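Local coordinates for aerolysin-like protein (Bombina maxima, PDB 6LH8) that probably acts as a secreted pore-forming protein of the aerolysin-like family, or as a paralog that regulates one, in toad endolysosome biology, at residues Asp23-Ser28 with Glu36-Glu41; Arg42-Thr47 with Asp97-Pro102; Ile48-Thr53 with Tyr91-Glu96; Leu111-Thr116 with Ile147-Asn152. All blocks are in the same frame, centred on the assembly; numbering follows the deposited sequence.

Overall arrangement
The chain folds mainly as an antiparallel sheet, with strands 4-28, 110-130, 133-154, 41-53 and 90-100 lying in that order across it. Contact 1 comes first and closes a short loop between the end of strand 4-28 and the segment leading into strand 41-53. Contact 2 then closes a long loop between strands 41-53 and 90-100. Contact 3 is nested inside it, further along the same two strands. Contact 4 follows in series and closes the hairpin of strands 110-130 and 133-154. No loops cross. Contacts 1, 2 and 4 touch one another, and the Asp23-Arg42 salt bridge joins contact 1 to contact 2.

Contact 1 of 4, residues Asp23-Ser28 with Glu36-Glu41; sequences DEMVAS and EFYLKE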
loop_
_atom_site.group_PDB
_atom_site.type_symbol
_atom_site.label_atom_id
_atom_site.label_comp_id
_atom_site.label_asym_id
_atom_site.label_seq_id
_atom_site.Cartn_x
_atom_site.Cartn_y
_atom_site.Cartn_z
ATOM N N ASP A 23 3.665 12.801 -9.796
ATOM C CA ASP A 23 3.410 13.759 -10.870
ATOM C C ASP A 23 3.940 15.121 -10.444
ATOM O O ASP A 23 4.249 15.344 -9.271
ATOM C CB ASP A 23 1.911 13.853 -11.209
ATOM C CG ASP A 23 1.663 14.437 -12.600
ATOM O OD1 ASP A 23 2.636 14.593 -13.362
ATOM O OD2 ASP A 23 0.497 14.724 -12.939
ATOM N N GLU A 24 4.033 16.031 -11.423
ATOM C CA GLU A 24 4.268 17.447 -11.189
ATOM C C GLU A 24 3.268 18.265 -12.003
ATOM O O GLU A 24 2.857 17.862 -13.095
ATOM C CB GLU A 24 5.696 17.859 -11.552
ATOM C CG GLU A 24 6.056 17.652 -13.015
ATOM C CD GLU A 24 7.382 18.297 -13.390
ATOM O OE1 GLU A 24 8.247 18.456 -12.496
ATOM O OE2 GLU A 24 7.558 18.635 -14.585
ATOM N N MET A 25 2.857 19.408 -11.450
ATOM C CA MET A 25 1.999 20.363 -12.152
ATOM C C MET A 25 2.632 21.744 -12.032
ATOM O O MET A 25 2.941 22.179 -10.920
ATOM C CB MET A 25 0.576 20.386 -11.563
ATOM C CG MET A 25 -0.094 19.019 -11.414
ATOM S SD MET A 25 -1.644 19.044 -10.469
ATOM C CE MET A 25 -2.773 19.677 -11.705
ATOM N N VAL A 26 2.814 22.442 -13.162
ATOM C CA VAL A 26 3.504 23.730 -13.153
ATOM C C VAL A 26 2.612 24.832 -13.724
ATOM O O VAL A 26 1.782 24.591 -14.606
ATOM C CB VAL A 26 4.842 23.657 -13.922
ATOM C CG1 VAL A 26 4.608 23.622 -15.427
ATOM C CG2 VAL A 26 5.728 24.822 -13.540
ATOM N N ALA A 27 2.785 26.052 -13.201
ATOM C CA ALA A 27 2.046 27.224 -13.671
ATOM C C ALA A 27 2.828 28.494 -13.347
ATOM O O ALA A 27 3.591 28.535 -12.376
ATOM C CB ALA A 27 0.650 27.288 -13.039
ATOM N N SER A 28 2.608 29.539 -14.156
ATOM C CA SER A 28 3.325 30.807 -14.039
ATOM C C SER A 28 2.355 31.986 -14.067
ATOM O O SER A 28 1.305 31.932 -14.715
ATOM C CB SER A 28 4.359 30.972 -15.160
ATOM O OG SER A 28 5.375 29.986 -15.076
ATOM N N GLU A 36 -6.268 31.785 -10.648
ATOM C CA GLU A 36 -6.524 30.583 -9.878
ATOM C C GLU A 36 -5.858 29.380 -10.541
ATOM O O GLU A 36 -5.487 29.407 -11.720
ATOM C CB GLU A 36 -8.030 30.339 -9.731
ATOM C CG GLU A 36 -8.752 30.110 -11.046
ATOM C CD GLU A 36 -10.051 29.344 -10.861
ATOM O OE1 GLU A 36 -10.552 28.771 -11.852
ATOM O OE2 GLU A 36 -10.573 29.314 -9.722
ATOM N N PHE A 37 -5.710 28.314 -9.761
ATOM C CA PHE A 37 -5.057 27.099 -10.212
ATOM C C PHE A 37 -6.041 26.222 -10.980
ATOM O O PHE A 37 -7.260 26.380 -10.881
ATOM C CB PHE A 37 -4.483 26.350 -9.015
ATOM C CG PHE A 37 -3.489 25.281 -9.376
ATOM C CD1 PHE A 37 -2.326 25.596 -10.055
ATOM C CD2 PHE A 37 -3.715 23.963 -9.014
ATOM C CE1 PHE A 37 -1.410 24.612 -10.376
ATOM C CE2 PHE A 37 -2.807 22.977 -9.334
ATOM C CZ PHE A 37 -1.651 23.301 -10.015
ATOM N N TYR A 38 -5.487 25.274 -11.744
ATOM C CA TYR A 38 -6.304 24.442 -12.627
ATOM C C TYR A 38 -7.366 23.660 -11.858
ATOM O O TYR A 38 -8.519 23.567 -12.299
ATOM C CB TYR A 38 -5.422 23.466 -13.411
ATOM C CG TYR A 38 -4.106 24.009 -13.932
ATOM C CD1 TYR A 38 -4.055 24.756 -15.107
ATOM C CD2 TYR A 38 -2.909 23.741 -13.274
ATOM C CE1 TYR A 38 -2.847 25.241 -15.603
ATOM C CE2 TYR A 38 -1.689 24.225 -13.764
ATOM C CZ TYR A 38 -1.669 24.971 -14.931
ATOM O OH TYR A 38 -0.473 25.446 -15.429
ATOM N N LEU A 39 -6.993 23.064 -10.726
ATOM C CA LEU A 39 -7.881 22.185 -9.978
ATOM C C LEU A 39 -7.866 22.572 -8.511
ATOM O O LEU A 39 -6.844 23.007 -7.976
ATOM C CB LEU A 39 -7.474 20.695 -10.086
ATOM C CG LEU A 39 -7.621 19.855 -11.357
ATOM C CD1 LEU A 39 -6.727 20.350 -12.480
ATOM C CD2 LEU A 39 -7.298 18.413 -11.027
ATOM N N LYS A 40 -9.009 22.380 -7.857
ATOM C CA LYS A 40 -9.077 22.582 -6.415
ATOM C C LYS A 40 -8.475 21.402 -5.662
ATOM O O LYS A 40 -7.807 21.586 -4.641
ATOM C CB LYS A 40 -10.529 22.790 -5.987
ATOM C CG LYS A 40 -11.150 24.076 -6.514
ATOM C CD LYS A 40 -11.649 24.953 -5.367
ATOM C CE LYS A 40 -11.931 26.363 -5.845
ATOM N NZ LYS A 40 -12.964 26.344 -6.919
ATOM N N GLU A 41 -8.748 20.187 -6.126
ATOM C CA GLU A 41 -8.257 18.971 -5.499
ATOM C C GLU A 41 -7.934 17.977 -6.598
ATOM O O GLU A 41 -8.528 18.021 -7.679
ATOM C CB GLU A 41 -9.279 18.343 -4.556
ATOM C CG GLU A 41 -9.847 19.268 -3.511
ATOM C CD GLU A 41 -11.117 18.722 -2.907
ATOM O OE1 GLU A 41 -12.057 18.416 -3.679
ATOM O OE2 GLU A 41 -11.161 18.582 -1.664
#
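The nearest CA atoms across the contact, those of Ala27 and Phe37, are 7.9 Å apart. Extended strand 23-28 and loop 36-41 meet through loop side chains that reach the strand's side chains and one carbonyl, without paired backbones. Tyr38 reaches across and gives its hydroxyl proton to the backbone of Val26. Tyr38 OH lies 2.5 Å from Val26 O, a short bond. The carbonyl oxygen sits in the plane of the ring, beyond its edge. Tyr38 OH is also pressed close to the methyl Ala27 CB, 3.2 Å away. Phe37 has CG anti to the backbone N (chi1 -165°), and its ring end swings toward the strand. Its edge meets Met25, with Phe37 CZ 4.0 Å from Met25 CB. Met25 SD is 5.4 Å from the centroid of the Phe37 ring, near the ring plane, which makes a Met-aromatic contact. The Met25 chain bends at its last torsion, and Met25 CE comes to 4.1 Å from Leu39 CD1. Phe37 also packs on Leu111 of the next strand, and both Phe37 and Met25 touch Met101. This is a loop packed by its aromatic side chains over the end of an edge strand, 4-28, of the antiparallel sheet.

Contact 2 of 4, residues Arg42-Thr47 with Asp97-Pro102; sequences RHFDRT and DKVTMP
Phe44 and Asp97 form an antiparallel hydrogen-bonded pair, and the Phe44 side chain runs from there along the neighbouring strand. Its CB starts beside the partner's side chain, with Phe44 CB 4.4 Å from Asp97 CB. The ring turns back beside its own backbone N (chi1 -59°). One edge then faces the neighbouring carbonyl: Phe44 CD1 is 3.7 Å from Asp97 O, which lies in the ring plane. The next ring atom meets Val99, with Phe44 CE1 3.8 Å from Val99 CG2. At the tip, Phe44 CZ lies 3.6 Å from Arg42 CD in its own strand. The ring also packs on Ile147 and Val22. Strands 42-47 and 97-100 are neighbours in the five-stranded antiparallel sheet, and strand 90-100 is one of its two outermost strands within the chain. Their backbones are joined by two reciprocal pairs of hydrogen bonds, Arg42 with Val99 and Phe44 with Asp97. Asp97 N to Phe44 O is 2.8 Å and almost straight (175° at the hydrogen). The Asp97 carboxylate takes a hydrogen bond from Ile147 N on OD2. OD1 is bridged to Arg46 by a water 3.0 Å from Arg46 NH1, though the water's bond to Asp97 is weak. Arg46 NE bonds to Gln144 O. His43 and Lys98 point out of the opposite face, side by side and the same way, with His43 CE1 3.6 Å from Lys98 CD.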
loop_
_atom_site.group_PDB
_atom_site.type_symbol
_atom_site.label_atom_id
_atom_site.label_comp_id
_atom_site.label_asym_id
_atom_site.label_seq_id
_atom_site.Cartn_x
_atom_site.Cartn_y
_atom_site.Cartn_z
ATOM N N ARG A 42 -6.980 17.095 -6.324
ATOM C CA ARG A 42 -6.707 15.968 -7.207
ATOM C C ARG A 42 -7.050 14.679 -6.475
ATOM O O ARG A 42 -6.883 14.584 -5.261
ATOM C CB ARG A 42 -5.247 15.944 -7.662
ATOM C CG ARG A 42 -5.128 15.545 -9.102
ATOM C CD ARG A 42 -3.760 15.824 -9.668
ATOM N NE ARG A 42 -3.331 14.631 -10.364
ATOM C CZ ARG A 42 -2.232 14.538 -11.092
ATOM N NH1 ARG A 42 -1.436 15.593 -11.241
ATOM N NH2 ARG A 42 -1.941 13.391 -11.665
ATOM N N HIS A 43 -7.549 13.692 -7.216
ATOM C CA HIS A 43 -7.985 12.431 -6.641
ATOM C C HIS A 43 -7.100 11.321 -7.176
ATOM O O HIS A 43 -6.893 11.224 -8.388
ATOM C CB HIS A 43 -9.458 12.157 -6.992
ATOM C CG HIS A 43 -10.379 13.281 -6.622
ATOM N ND1 HIS A 43 -11.184 13.238 -5.505
ATOM C CD2 HIS A 43 -10.611 14.476 -7.213
ATOM C CE1 HIS A 43 -11.889 14.357 -5.431
ATOM N NE2 HIS A 43 -11.554 15.126 -6.447
ATOM N N PHE A 44 -6.580 10.494 -6.273
ATOM C CA PHE A 44 -5.677 9.412 -6.628
ATOM C C PHE A 44 -6.174 8.103 -6.033
ATOM O O PHE A 44 -6.790 8.078 -4.966
ATOM C CB PHE A 44 -4.253 9.658 -6.116
ATOM C CG PHE A 44 -3.626 10.921 -6.617
ATOM C CD1 PHE A 44 -3.794 12.111 -5.928
ATOM C CD2 PHE A 44 -2.814 10.909 -7.739
ATOM C CE1 PHE A 44 -3.183 13.272 -6.381
ATOM C CE2 PHE A 44 -2.205 12.050 -8.190
ATOM C CZ PHE A 44 -2.387 13.237 -7.517
ATOM N N ASP A 45 -5.882 7.011 -6.722
ATOM C CA ASP A 45 -6.078 5.699 -6.133
ATOM C C ASP A 45 -4.876 5.358 -5.264
ATOM O O ASP A 45 -3.731 5.611 -5.647
ATOM C CB ASP A 45 -6.253 4.642 -7.221
ATOM C CG ASP A 45 -7.626 4.683 -7.853
ATOM O OD1 ASP A 45 -8.510 5.407 -7.338
ATOM O OD2 ASP A 45 -7.818 3.985 -8.864
ATOM N N ARG A 46 -5.148 4.820 -4.077
ATOM C CA ARG A 46 -4.127 4.384 -3.133
ATOM C C ARG A 46 -4.404 2.928 -2.793
ATOM O O ARG A 46 -5.544 2.571 -2.483
ATOM C CB ARG A 46 -4.130 5.256 -1.871
ATOM C CG ARG A 46 -3.264 4.713 -0.753
ATOM C CD ARG A 46 -3.321 5.613 0.471
ATOM N NE ARG A 46 -2.459 5.134 1.539
ATOM C CZ ARG A 46 -2.560 5.527 2.799
ATOM N NH1 ARG A 46 -3.490 6.407 3.132
ATOM N NH2 ARG A 46 -1.734 5.045 3.718
ATOM N N THR A 47 -3.383 2.075 -2.893
ATOM C CA THR A 47 -3.598 0.653 -2.683
ATOM C C THR A 47 -2.595 0.086 -1.696
ATOM O O THR A 47 -1.478 0.598 -1.535
ATOM C CB THR A 47 -3.493 -0.148 -3.976
ATOM O OG1 THR A 47 -2.170 -0.020 -4.497
ATOM C CG2 THR A 47 -4.500 0.356 -5.013
ATOM N N ASP A 97 -7.483 8.813 -2.357
ATOM C CA ASP A 97 -6.597 9.769 -1.709
ATOM C C ASP A 97 -6.840 11.121 -2.370
ATOM O O ASP A 97 -6.498 11.313 -3.539
ATOM C CB ASP A 97 -5.149 9.304 -1.865
ATOM C CG ASP A 97 -4.164 10.174 -1.135
ATOM O OD1 ASP A 97 -4.585 10.974 -0.277
ATOM O OD2 ASP A 97 -2.957 10.040 -1.420
ATOM N N LYS A 98 -7.443 12.051 -1.633
ATOM C CA LYS A 98 -7.791 13.366 -2.160
ATOM C C LYS A 98 -6.800 14.398 -1.635
ATOM O O LYS A 98 -6.565 14.473 -0.427
ATOM C CB LYS A 98 -9.225 13.733 -1.757
ATOM C CG LYS A 98 -9.672 15.106 -2.179
ATOM C CD LYS A 98 -11.181 15.256 -2.013
ATOM C CE LYS A 98 -11.668 14.650 -0.707
ATOM N NZ LYS A 98 -13.085 15.042 -0.447
ATOM N N VAL A 99 -6.210 15.172 -2.541
ATOM C CA VAL A 99 -5.111 16.083 -2.227
ATOM C C VAL A 99 -5.523 17.497 -2.616
ATOM O O VAL A 99 -5.835 17.762 -3.786
ATOM C CB VAL A 99 -3.822 15.676 -2.956
ATOM C CG1 VAL A 99 -2.666 16.559 -2.510
ATOM C CG2 VAL A 99 -3.508 14.211 -2.693
ATOM N N THR A 100 -5.506 18.410 -1.651
ATOM C CA THR A 100 -5.846 19.800 -1.946
ATOM C C THR A 100 -4.724 20.485 -2.723
ATOM O O THR A 100 -3.548 20.353 -2.377
ATOM C CB THR A 100 -6.125 20.566 -0.649
ATOM O OG1 THR A 100 -7.140 19.892 0.100
ATOM C CG2 THR A 100 -6.593 22.004 -0.953
ATOM N N MET A 101 -5.091 21.225 -3.770
ATOM C CA MET A 101 -4.144 21.973 -4.585
ATOM C C MET A 101 -4.051 23.409 -4.099
ATOM O O MET A 101 -4.954 23.901 -3.418
ATOM C CB MET A 101 -4.574 21.958 -6.052
ATOM C CG MET A 101 -4.624 20.563 -6.711
ATOM S SD MET A 101 -3.001 19.839 -7.050
ATOM C CE MET A 101 -2.850 18.724 -5.688
ATOM N N PRO A 102 -2.967 24.113 -4.422
ATOM C CA PRO A 102 -2.935 25.553 -4.139
ATOM C C PRO A 102 -4.061 26.260 -4.880
ATOM O O PRO A 102 -4.408 25.908 -6.009
ATOM C CB PRO A 102 -1.551 25.993 -4.634
ATOM C CG PRO A 102 -1.068 24.882 -5.528
ATOM C CD PRO A 102 -1.695 23.629 -4.985
HETATM O O HOH W 1 -4.994 8.622 1.831
#

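Contact 3 of 4, residues Ile48-Thr53 with Tyr91-Glu96; sequences ITHNIT and YTELSE
His50 and Glu93 reach toward each other on one face of the strand pair, their ring and carboxylate planes only 26° apart. The imidazole N-H points at the carboxylate, and His50 NE2 is 2.7 Å from Glu93 OE1. The bond is fairly straight (158° at the hydrogen) and lies close to the ring plane. This His-carboxylate hydrogen bond uses the anti lone pair of Glu93 OE1. Both side chains start beside their own backbone N (His50 chi1 -54°), which brings these diagonal neighbours together. Each group has further partners. Tyr139 OH bonds to His50 ND1, fixing the far side of the ring. Arg73 NE makes a salt bridge with OE1, Leu74 N bonds to OE2, and the arginine probably stabilises a charged carboxylate. Tyr91 lies next to His50 and turns its ring edge to it, with Tyr91 CD2 4.2 Å from His50 CD2. On the other face Thr49 and Thr92 lie at a slant to one another. A water bridges their hydroxyls, 2.9 Å from Thr49 OG1 and 2.9 Å from Thr92 OG1. The backbones pair antiparallel. His50 N to Tyr91 O is 2.7 Å, whereas Ile48 N to Glu93 O is 3.3 Å, with the donor above the carbonyl plane. Strand 133-154 flanks strand 48-53 through backbone bonds such as Thr49 with Gln142, while in strand 81-84 Phe83 packs on His50 and Ile81 on Tyr91.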
loop_
_atom_site.group_PDB
_atom_site.type_symbol
_atom_site.label_atom_id
_atom_site.label_comp_id
_atom_site.label_asym_id
_atom_site.label_seq_id
_atom_site.Cartn_x
_atom_site.Cartn_y
_atom_site.Cartn_z
ATOM N N ILE A 48 -3.024 -0.986 -1.042
ATOM C CA ILE A 48 -2.150 -1.884 -0.304
ATOM C C ILE A 48 -2.455 -3.285 -0.813
ATOM O O ILE A 48 -3.621 -3.682 -0.873
ATOM C CB ILE A 48 -2.375 -1.800 1.217
ATOM C CG1 ILE A 48 -2.103 -0.384 1.736
ATOM C CG2 ILE A 48 -1.527 -2.847 1.929
ATOM C CD1 ILE A 48 -2.293 -0.230 3.254
ATOM N N THR A 49 -1.431 -4.024 -1.200
ATOM C CA THR A 49 -1.642 -5.373 -1.703
ATOM C C THR A 49 -1.057 -6.373 -0.717
ATOM O O THR A 49 0.103 -6.242 -0.316
ATOM C CB THR A 49 -1.035 -5.546 -3.089
ATOM O OG1 THR A 49 -1.730 -4.688 -4.012
ATOM C CG2 THR A 49 -1.194 -6.989 -3.561
ATOM N N HIS A 50 -1.863 -7.361 -0.335
ATOM C CA HIS A 50 -1.467 -8.394 0.617
ATOM C C HIS A 50 -1.345 -9.732 -0.095
ATOM O O HIS A 50 -2.279 -10.159 -0.773
ATOM C CB HIS A 50 -2.492 -8.503 1.743
ATOM C CG HIS A 50 -2.767 -7.202 2.434
ATOM N ND1 HIS A 50 -1.968 -6.705 3.437
ATOM C CD2 HIS A 50 -3.761 -6.298 2.254
ATOM C CE1 HIS A 50 -2.458 -5.547 3.851
ATOM N NE2 HIS A 50 -3.550 -5.285 3.156
ATOM N N ASN A 51 -0.220 -10.418 0.102
ATOM C CA ASN A 51 0.028 -11.683 -0.574
ATOM C C ASN A 51 0.488 -12.733 0.419
ATOM O O ASN A 51 1.141 -12.420 1.414
ATOM C CB ASN A 51 1.094 -11.521 -1.656
ATOM C CG ASN A 51 0.854 -10.302 -2.508
ATOM O OD1 ASN A 51 0.234 -10.407 -3.556
ATOM N ND2 ASN A 51 1.318 -9.120 -2.039
ATOM N N ILE A 52 0.160 -13.993 0.132
ATOM C CA ILE A 52 0.684 -15.121 0.890
ATOM C C ILE A 52 1.353 -16.065 -0.098
ATOM O O ILE A 52 0.848 -16.277 -1.203
ATOM C CB ILE A 52 -0.403 -15.829 1.734
ATOM C CG1 ILE A 52 0.237 -16.689 2.822
ATOM C CG2 ILE A 52 -1.382 -16.647 0.888
ATOM C CD1 ILE A 52 0.778 -15.862 3.996
ATOM N N THR A 53 2.549 -16.534 0.254
ATOM C CA THR A 53 3.339 -17.408 -0.607
ATOM C C THR A 53 3.738 -18.632 0.203
ATOM O O THR A 53 4.002 -18.520 1.399
ATOM C CB THR A 53 4.597 -16.708 -1.160
ATOM O OG1 THR A 53 5.431 -16.242 -0.092
ATOM C CG2 THR A 53 4.219 -15.512 -2.041
ATOM N N TYR A 91 -4.721 -10.151 -2.118
ATOM C CA TYR A 91 -5.865 -9.290 -1.863
ATOM C C TYR A 91 -5.406 -7.836 -1.898
ATOM O O TYR A 91 -4.366 -7.503 -1.327
ATOM C CB TYR A 91 -6.496 -9.650 -0.511
ATOM C CG TYR A 91 -7.645 -8.770 -0.104
ATOM C CD1 TYR A 91 -8.929 -9.031 -0.553
ATOM C CD2 TYR A 91 -7.445 -7.669 0.710
ATOM C CE1 TYR A 91 -9.982 -8.229 -0.195
ATOM C CE2 TYR A 91 -8.490 -6.856 1.073
ATOM C CZ TYR A 91 -9.763 -7.144 0.623
ATOM O OH TYR A 91 -10.819 -6.336 0.988
ATOM N N THR A 92 -6.179 -6.969 -2.562
ATOM C CA THR A 92 -5.816 -5.564 -2.728
ATOM C C THR A 92 -6.856 -4.685 -2.047
ATOM O O THR A 92 -8.051 -4.792 -2.337
ATOM C CB THR A 92 -5.706 -5.196 -4.208
ATOM O OG1 THR A 92 -4.711 -6.012 -4.834
ATOM C CG2 THR A 92 -5.334 -3.736 -4.381
ATOM N N GLU A 93 -6.404 -3.830 -1.142
ATOM C CA GLU A 93 -7.230 -2.762 -0.610
ATOM C C GLU A 93 -7.103 -1.536 -1.505
ATOM O O GLU A 93 -6.086 -1.328 -2.172
ATOM C CB GLU A 93 -6.818 -2.407 0.818
ATOM C CG GLU A 93 -6.874 -3.550 1.808
ATOM C CD GLU A 93 -6.563 -3.104 3.226
ATOM O OE1 GLU A 93 -5.514 -3.527 3.759
ATOM O OE2 GLU A 93 -7.358 -2.326 3.809
ATOM N N LEU A 94 -8.155 -0.725 -1.526
ATOM C CA LEU A 94 -8.176 0.468 -2.361
ATOM C C LEU A 94 -8.891 1.583 -1.611
ATOM O O LEU A 94 -9.944 1.359 -1.005
ATOM C CB LEU A 94 -8.861 0.188 -3.705
ATOM C CG LEU A 94 -9.100 1.350 -4.671
ATOM C CD1 LEU A 94 -7.790 1.988 -5.087
ATOM C CD2 LEU A 94 -9.861 0.861 -5.891
ATOM N N SER A 95 -8.301 2.776 -1.618
ATOM C CA SER A 95 -8.984 3.941 -1.081
ATOM C C SER A 95 -8.773 5.116 -2.026
ATOM O O SER A 95 -7.914 5.087 -2.908
ATOM C CB SER A 95 -8.516 4.291 0.340
ATOM O OG SER A 95 -7.176 4.746 0.364
ATOM N N GLU A 96 -9.592 6.148 -1.853
ATOM C CA GLU A 96 -9.416 7.381 -2.602
ATOM C C GLU A 96 -8.568 8.332 -1.773
ATOM O O GLU A 96 -8.876 8.591 -0.609
ATOM C CB GLU A 96 -10.758 8.030 -2.937
ATOM C CG GLU A 96 -10.604 9.248 -3.847
ATOM C CD GLU A 96 -11.865 10.098 -3.931
ATOM O OE1 GLU A 96 -12.144 10.871 -2.985
ATOM O OE2 GLU A 96 -12.567 9.995 -4.948
HETATM O O HOH W 2 -2.666 -5.070 -6.698
#

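Contact 4 of 4, residues Leu111-Thr116 with Ile147-Asn152; sequences LIVILT and INAEVN
The long beta hairpin of strands 110-130 and 133-154 holds this contact, which lies in its part remote from the turn, with Ile112 facing Asn152 and Thr116 facing Asn148. Six backbone hydrogen bonds join the strands. They form reciprocal pairs at Ile112-Asn152, Ile114-Glu150 and Thr116-Asn148. Ile114 N to Glu150 O is 2.8 Å, and Glu150 N to Ile114 O is 2.9 Å. The non-hydrogen-bonded pairs put apolar side chains on one face. There Leu111 reaches diagonally, with Leu111 CD1 3.7 Å from Val151 CG1. Val113 CG1 lies 3.9 Å from Ala149 CB. Leu115 CD2 fits between two partners, 3.9 Å from Ile147 CG2 and 3.9 Å from Ala149 CB. Leu115 reaches them with CG beside its backbone N (chi1 -61°). On the other face Thr116 and Asn148 lie side by side and point the same way. A water sits among them, 2.8 Å from Thr116 OG1 and 2.9 Å from Ile114 O. Strand 4-28 continues the sheet next to 110-130, bonding by its backbone to Leu111, Val113 and Leu115. The apolar face of the hairpin packs against Phe37, Pro102, Arg42, Phe44 and Val99.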
loop_
_atom_site.group_PDB
_atom_site.type_symbol
_atom_site.label_atom_id
_atom_site.label_comp_id
_atom_site.label_asym_id
_atom_site.label_seq_id
_atom_site.Cartn_x
_atom_site.Cartn_y
_atom_site.Cartn_z
ATOM N N LEU A 111 4.773 28.525 -10.229
ATOM C CA LEU A 111 4.349 27.605 -9.184
ATOM C C LEU A 111 4.525 26.172 -9.664
ATOM O O LEU A 111 4.093 25.825 -10.767
ATOM C CB LEU A 111 2.891 27.864 -8.795
ATOM C CG LEU A 111 2.251 26.982 -7.731
ATOM C CD1 LEU A 111 1.374 27.815 -6.812
ATOM C CD2 LEU A 111 1.437 25.877 -8.385
ATOM N N ILE A 112 5.154 25.345 -8.832
ATOM C CA ILE A 112 5.338 23.924 -9.104
ATOM C C ILE A 112 4.726 23.145 -7.952
ATOM O O ILE A 112 5.065 23.386 -6.788
ATOM C CB ILE A 112 6.826 23.559 -9.269
ATOM C CG1 ILE A 112 7.525 24.537 -10.218
ATOM C CG2 ILE A 112 6.976 22.134 -9.755
ATOM C CD1 ILE A 112 8.364 25.581 -9.503
ATOM N N VAL A 113 3.825 22.221 -8.272
ATOM C CA VAL A 113 3.338 21.235 -7.313
ATOM C C VAL A 113 4.022 19.911 -7.625
ATOM O O VAL A 113 3.875 19.384 -8.732
ATOM C CB VAL A 113 1.810 21.068 -7.374
ATOM C CG1 VAL A 113 1.328 20.327 -6.143
ATOM C CG2 VAL A 113 1.113 22.410 -7.499
ATOM N N ILE A 114 4.744 19.369 -6.647
ATOM C CA ILE A 114 5.396 18.067 -6.747
ATOM C C ILE A 114 4.618 17.114 -5.857
ATOM O O ILE A 114 4.479 17.358 -4.651
ATOM C CB ILE A 114 6.871 18.120 -6.316
ATOM C CG1 ILE A 114 7.627 19.190 -7.104
ATOM C CG2 ILE A 114 7.513 16.718 -6.467
ATOM C CD1 ILE A 114 7.845 18.848 -8.547
ATOM N N LEU A 115 4.091 16.044 -6.447
ATOM C CA LEU A 115 3.262 15.081 -5.736
ATOM C C LEU A 115 4.071 13.813 -5.487
ATOM O O LEU A 115 4.542 13.188 -6.441
ATOM C CB LEU A 115 2.002 14.775 -6.548
ATOM C CG LEU A 115 1.192 16.060 -6.729
ATOM C CD1 LEU A 115 0.612 16.171 -8.124
ATOM C CD2 LEU A 115 0.097 16.123 -5.693
ATOM N N THR A 116 4.240 13.437 -4.215
ATOM C CA THR A 116 5.024 12.250 -3.874
ATOM C C THR A 116 4.275 11.360 -2.895
ATOM O O THR A 116 3.385 11.808 -2.173
ATOM C CB THR A 116 6.375 12.602 -3.232
ATOM O OG1 THR A 116 6.154 13.395 -2.056
ATOM C CG2 THR A 116 7.269 13.337 -4.201
ATOM N N ILE A 147 -0.515 10.788 -0.392
ATOM C CA ILE A 147 0.294 11.641 -1.254
ATOM C C ILE A 147 0.525 12.983 -0.572
ATOM O O ILE A 147 -0.393 13.568 0.019
ATOM C CB ILE A 147 -0.385 11.807 -2.623
ATOM C CG1 ILE A 147 -0.138 10.535 -3.441
ATOM C CG2 ILE A 147 0.117 13.062 -3.345
ATOM C CD1 ILE A 147 -0.820 10.519 -4.756
ATOM N N ASN A 148 1.759 13.469 -0.656
ATOM C CA ASN A 148 2.114 14.814 -0.236
ATOM C C ASN A 148 2.251 15.727 -1.449
ATOM O O ASN A 148 2.831 15.339 -2.466
ATOM C CB ASN A 148 3.426 14.815 0.544
ATOM C CG ASN A 148 3.849 16.208 0.934
ATOM O OD1 ASN A 148 4.657 16.845 0.250
ATOM N ND2 ASN A 148 3.262 16.715 2.016
ATOM N N ALA A 149 1.725 16.948 -1.329
ATOM C CA ALA A 149 1.873 17.988 -2.342
ATOM C C ALA A 149 2.841 19.040 -1.824
ATOM O O ALA A 149 2.571 19.687 -0.805
ATOM C CB ALA A 149 0.528 18.631 -2.684
ATOM N N GLU A 150 3.961 19.208 -2.520
ATOM C CA GLU A 150 4.921 20.257 -2.201
ATOM C C GLU A 150 4.759 21.371 -3.224
ATOM O O GLU A 150 4.877 21.132 -4.430
ATOM C CB GLU A 150 6.353 19.719 -2.198
ATOM C CG GLU A 150 7.400 20.777 -1.852
ATOM C CD GLU A 150 8.824 20.257 -1.925
ATOM O OE1 GLU A 150 9.130 19.471 -2.844
ATOM O OE2 GLU A 150 9.642 20.647 -1.063
ATOM N N VAL A 151 4.461 22.578 -2.751
ATOM C CA VAL A 151 4.251 23.727 -3.626
ATOM C C VAL A 151 5.467 24.631 -3.503
ATOM O O VAL A 151 5.798 25.093 -2.404
ATOM C CB VAL A 151 2.959 24.485 -3.282
ATOM C CG1 VAL A 151 2.815 25.709 -4.176
ATOM C CG2 VAL A 151 1.750 23.568 -3.436
ATOM N N ASN A 152 6.141 24.862 -4.621
ATOM C CA ASN A 152 7.309 25.727 -4.671
ATOM C C ASN A 152 6.978 26.937 -5.526
ATOM O O ASN A 152 6.417 26.792 -6.618
ATOM C CB ASN A 152 8.520 24.986 -5.234
ATOM C CG ASN A 152 8.883 23.768 -4.417
ATOM O OD1 ASN A 152 8.821 23.792 -3.189
ATOM N ND2 ASN A 152 9.264 22.691 -5.093
HETATM O O HOH W 3 5.946 16.187 -2.468
#